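Local coordinates for fat acid-binding protein (Eubacterium ventriosum, PDB 3NYI) that is a DegV-family protein that holds a bound stearic acid and probably acts as a fatty-acid-binding protein, at residues 13-18 and 133-138. Sequence-based numbering, arbitrary orientation.
Sequences CDLSKE and LLIDQF
C13 meets I135 through its CB, which lies 3.8 Å from I135 CD1, the far end of the isoleucine's longer branch. Its sulfur stands between the backbone N and the carbonyl carbon (chi1 71°), turned back over its own loop, where SG accepts a weak, long but nearly straight hydrogen bond from L15 N, at 3.7 Å. Though held by the turn, SG still borders the contact, 4.2 Å from I135 CD1. D14 OD2 is bonded to T128 OG1, at the start of helix 128-143, and to G273 N. L15 makes the second touch. Its CD1 reaches both branches of I135, 4.0 Å from CD1 and 4.0 Å from CG2, and the two side chains cross at a slant. With I135 chi1 at -71°, CG1 is anti to the carbonyl carbon and CG2 anti to the backbone N; the CG1 branch ends in the methyl shared by C13 and L15, and CG2 touches L15 but not C13. No hydrogen bond links the two segments; about 128 Å² of surface is buried, both sides summed. S16 then caps helix 17-23, its OG bonded to Y19 N, and Y19 OH in turn bonds D136 OD1, adding a polar tie to helix 128-143 beside the apolar one. This is structural packing, the C13 side chain about 11 Å from the bound stearic acid. It joins the loop after strand 6-10 to helix 128-143, where L134 and F138 pack on helix 148-161, L134 also reaching I290 of strand 285-291, and L133 and Q137 pack on strands 236-242 and 285-291.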
ATOM      1  N   CYS A  13       2.826   2.832  -1.973  1.00 19.18           N
ATOM      2  CA  CYS A  13       3.351   1.458  -1.808  1.00 21.12           C
ATOM      3  C   CYS A  13       4.266   1.313  -0.579  1.00 25.56           C
ATOM      4  O   CYS A  13       4.455   0.213  -0.056  1.00 22.87           O
ATOM      5  CB  CYS A  13       4.094   1.011  -3.076  1.00 18.90           C
ATOM      6  SG  CYS A  13       5.708   1.856  -3.333  1.00 26.73           S
ATOM      7  N   ASP A  14       4.840   2.423  -0.128  1.00 20.94           N
ATOM      8  CA  ASP A  14       5.640   2.429   1.110  1.00 23.65           C
ATOM      9  C   ASP A  14       6.900   1.534   1.070  1.00 22.97           C
ATOM     10  O   ASP A  14       7.419   1.140   2.115  1.00 25.23           O
ATOM     11  CB  ASP A  14       4.770   2.034   2.317  1.00 27.85           C
ATOM     12  CG  ASP A  14       3.668   3.034   2.599  1.00 29.75           C
ATOM     13  OD1 ASP A  14       3.836   4.217   2.226  1.00 30.61           O
ATOM     14  OD2 ASP A  14       2.642   2.648   3.213  1.00 27.82           O
ATOM     15  N   LEU A  15       7.384   1.213  -0.122  1.00 21.90           N
ATOM     16  CA  LEU A  15       8.602   0.420  -0.252  1.00 26.40           C
ATOM     17  C   LEU A  15       9.791   1.152   0.353  1.00 28.62           C
ATOM     18  O   LEU A  15       9.914   2.363   0.208  1.00 27.19           O
ATOM     19  CB  LEU A  15       8.865   0.082  -1.722  1.00 24.29           C
ATOM     20  CG  LEU A  15       8.013  -1.058  -2.278  1.00 24.22           C
ATOM     21  CD1 LEU A  15       7.988  -1.009  -3.807  1.00 25.65           C
ATOM     22  CD2 LEU A  15       8.518  -2.416  -1.769  1.00 19.98           C
ATOM     23  N   SER A  16      10.668   0.414   1.029  1.00 26.89           N
ATOM     24  CA  SER A  16      11.820   1.028   1.693  1.00 36.31           C
ATOM     25  C   SER A  16      12.795   1.705   0.725  1.00 35.52           C
ATOM     26  O   SER A  16      12.888   1.328  -0.448  1.00 27.65           O
ATOM     27  CB  SER A  16      12.578  -0.026   2.507  1.00 33.83           C
ATOM     28  OG  SER A  16      13.462  -0.763   1.670  1.00 39.71           O
ATOM     29  N   LYS A  17      13.536   2.693   1.223  1.00 36.58           N
ATOM     30  CA  LYS A  17      14.605   3.320   0.443  1.00 42.76           C
ATOM     31  C   LYS A  17      15.538   2.268  -0.148  1.00 40.11           C
ATOM     32  O   LYS A  17      15.886   2.330  -1.328  1.00 36.62           O
ATOM     33  CB  LYS A  17      15.415   4.287   1.303  1.00 51.53           C
ATOM     34  CG  LYS A  17      14.698   5.587   1.627  1.00 63.00           C
ATOM     35  CD  LYS A  17      14.475   6.427   0.382  1.00 75.48           C
ATOM     36  CE  LYS A  17      13.895   7.796   0.736  1.00 84.57           C
ATOM     37  NZ  LYS A  17      14.820   8.610   1.580  1.00 90.39           N
ATOM     38  N   GLU A  18      15.933   1.307   0.684  1.00 36.53           N
ATOM     39  CA  GLU A  18      16.804   0.208   0.260  1.00 42.22           C
ATOM     40  C   GLU A  18      16.226  -0.577  -0.910  1.00 38.18           C
ATOM     41  O   GLU A  18      16.944  -0.930  -1.847  1.00 37.11           O
ATOM     42  CB  GLU A  18      17.022  -0.784   1.400  1.00 50.95           C
ATOM     43  CG  GLU A  18      17.839  -0.298   2.568  1.00 72.30           C
ATOM     44  CD  GLU A  18      18.174  -1.438   3.518  1.00 92.59           C
ATOM     45  OE1 GLU A  18      17.828  -2.600   3.197  1.00 95.52           O
ATOM     46  OE2 GLU A  18      18.785  -1.180   4.578  1.00101.80           O
ATOM     47  N   LEU A 133       3.902  -5.742  -1.864  1.00 19.71           N
ATOM     48  CA  LEU A 133       3.963  -7.187  -2.188  1.00 21.25           C
ATOM     49  C   LEU A 133       3.716  -7.463  -3.670  1.00 22.34           C
ATOM     50  O   LEU A 133       4.384  -8.309  -4.269  1.00 22.87           O
ATOM     51  CB  LEU A 133       2.952  -7.973  -1.345  1.00 18.56           C
ATOM     52  CG  LEU A 133       3.365  -8.126   0.121  1.00 22.44           C
ATOM     53  CD1 LEU A 133       2.204  -8.644   0.965  1.00 24.39           C
ATOM     54  CD2 LEU A 133       4.595  -9.059   0.229  1.00 23.73           C
ATOM     55  N   LEU A 134       2.749  -6.757  -4.264  1.00 20.06           N
ATOM     56  CA  LEU A 134       2.462  -6.960  -5.678  1.00 18.67           C
ATOM     57  C   LEU A 134       3.624  -6.489  -6.548  1.00 22.53           C
ATOM     58  O   LEU A 134       4.039  -7.182  -7.468  1.00 21.22           O
ATOM     59  CB  LEU A 134       1.172  -6.245  -6.099  1.00 21.49           C
ATOM     60  CG  LEU A 134       0.786  -6.456  -7.567  1.00 22.39           C
ATOM     61  CD1 LEU A 134       0.323  -7.907  -7.804  1.00 17.10           C
ATOM     62  CD2 LEU A 134      -0.307  -5.470  -7.995  1.00 21.98           C
ATOM     63  N   ILE A 135       4.139  -5.294  -6.271  1.00 20.76           N
ATOM     64  CA  ILE A 135       5.273  -4.812  -7.022  1.00 19.03           C
ATOM     65  C   ILE A 135       6.431  -5.798  -6.917  1.00 21.07           C
ATOM     66  O   ILE A 135       7.077  -6.134  -7.906  1.00 23.53           O
ATOM     67  CB  ILE A 135       5.714  -3.431  -6.526  1.00 17.02           C
ATOM     68  CG1 ILE A 135       4.667  -2.395  -6.938  1.00 17.10           C
ATOM     69  CG2 ILE A 135       7.047  -3.081  -7.122  1.00 21.72           C
ATOM     70  CD1 ILE A 135       4.771  -1.049  -6.151  1.00 19.96           C
ATOM     71  N   ASP A 136       6.672  -6.272  -5.708  1.00 22.53           N
ATOM     72  CA  ASP A 136       7.742  -7.239  -5.486  1.00 24.01           C
ATOM     73  C   ASP A 136       7.535  -8.561  -6.244  1.00 26.53           C
ATOM     74  O   ASP A 136       8.492  -9.139  -6.752  1.00 25.39           O
ATOM     75  CB  ASP A 136       7.951  -7.483  -3.986  1.00 21.22           C
ATOM     76  CG  ASP A 136       9.140  -8.390  -3.709  1.00 29.62           C
ATOM     77  OD1 ASP A 136      10.271  -8.030  -4.111  1.00 30.16           O
ATOM     78  OD2 ASP A 136       8.922  -9.471  -3.126  1.00 38.96           O
ATOM     79  N   GLN A 137       6.299  -9.037  -6.347  1.00 24.38           N
ATOM     80  CA  GLN A 137       6.062 -10.223  -7.171  1.00 23.24           C
ATOM     81  C   GLN A 137       6.444  -9.918  -8.618  1.00 27.04           C
ATOM     82  O   GLN A 137       7.053 -10.737  -9.288  1.00 25.36           O
ATOM     83  CB  GLN A 137       4.614 -10.702  -7.083  1.00 24.32           C
ATOM     84  CG  GLN A 137       4.275 -11.403  -5.769  1.00 24.08           C
ATOM     85  CD  GLN A 137       5.072 -12.693  -5.583  1.00 27.22           C
ATOM     86  OE1 GLN A 137       5.104 -13.537  -6.472  1.00 30.29           O
ATOM     87  NE2 GLN A 137       5.732 -12.835  -4.431  1.00 24.55           N
ATOM     88  N   PHE A 138       6.110  -8.717  -9.092  1.00 25.38           N
ATOM     89  CA  PHE A 138       6.446  -8.324 -10.454  1.00 24.34           C
ATOM     90  C   PHE A 138       7.959  -8.226 -10.636  1.00 24.68           C
ATOM     91  O   PHE A 138       8.502  -8.711 -11.623  1.00 26.11           O
ATOM     92  CB  PHE A 138       5.788  -6.974 -10.812  1.00 24.32           C
ATOM     93  CG  PHE A 138       5.560  -6.804 -12.280  1.00 35.32           C
ATOM     94  CD1 PHE A 138       4.450  -7.375 -12.884  1.00 40.14           C
ATOM     95  CD2 PHE A 138       6.468  -6.102 -13.062  1.00 43.67           C
ATOM     96  CE1 PHE A 138       4.241  -7.250 -14.240  1.00 43.55           C
ATOM     97  CE2 PHE A 138       6.265  -5.966 -14.424  1.00 49.07           C
ATOM     98  CZ  PHE A 138       5.148  -6.540 -15.014  1.00 51.33           C
TER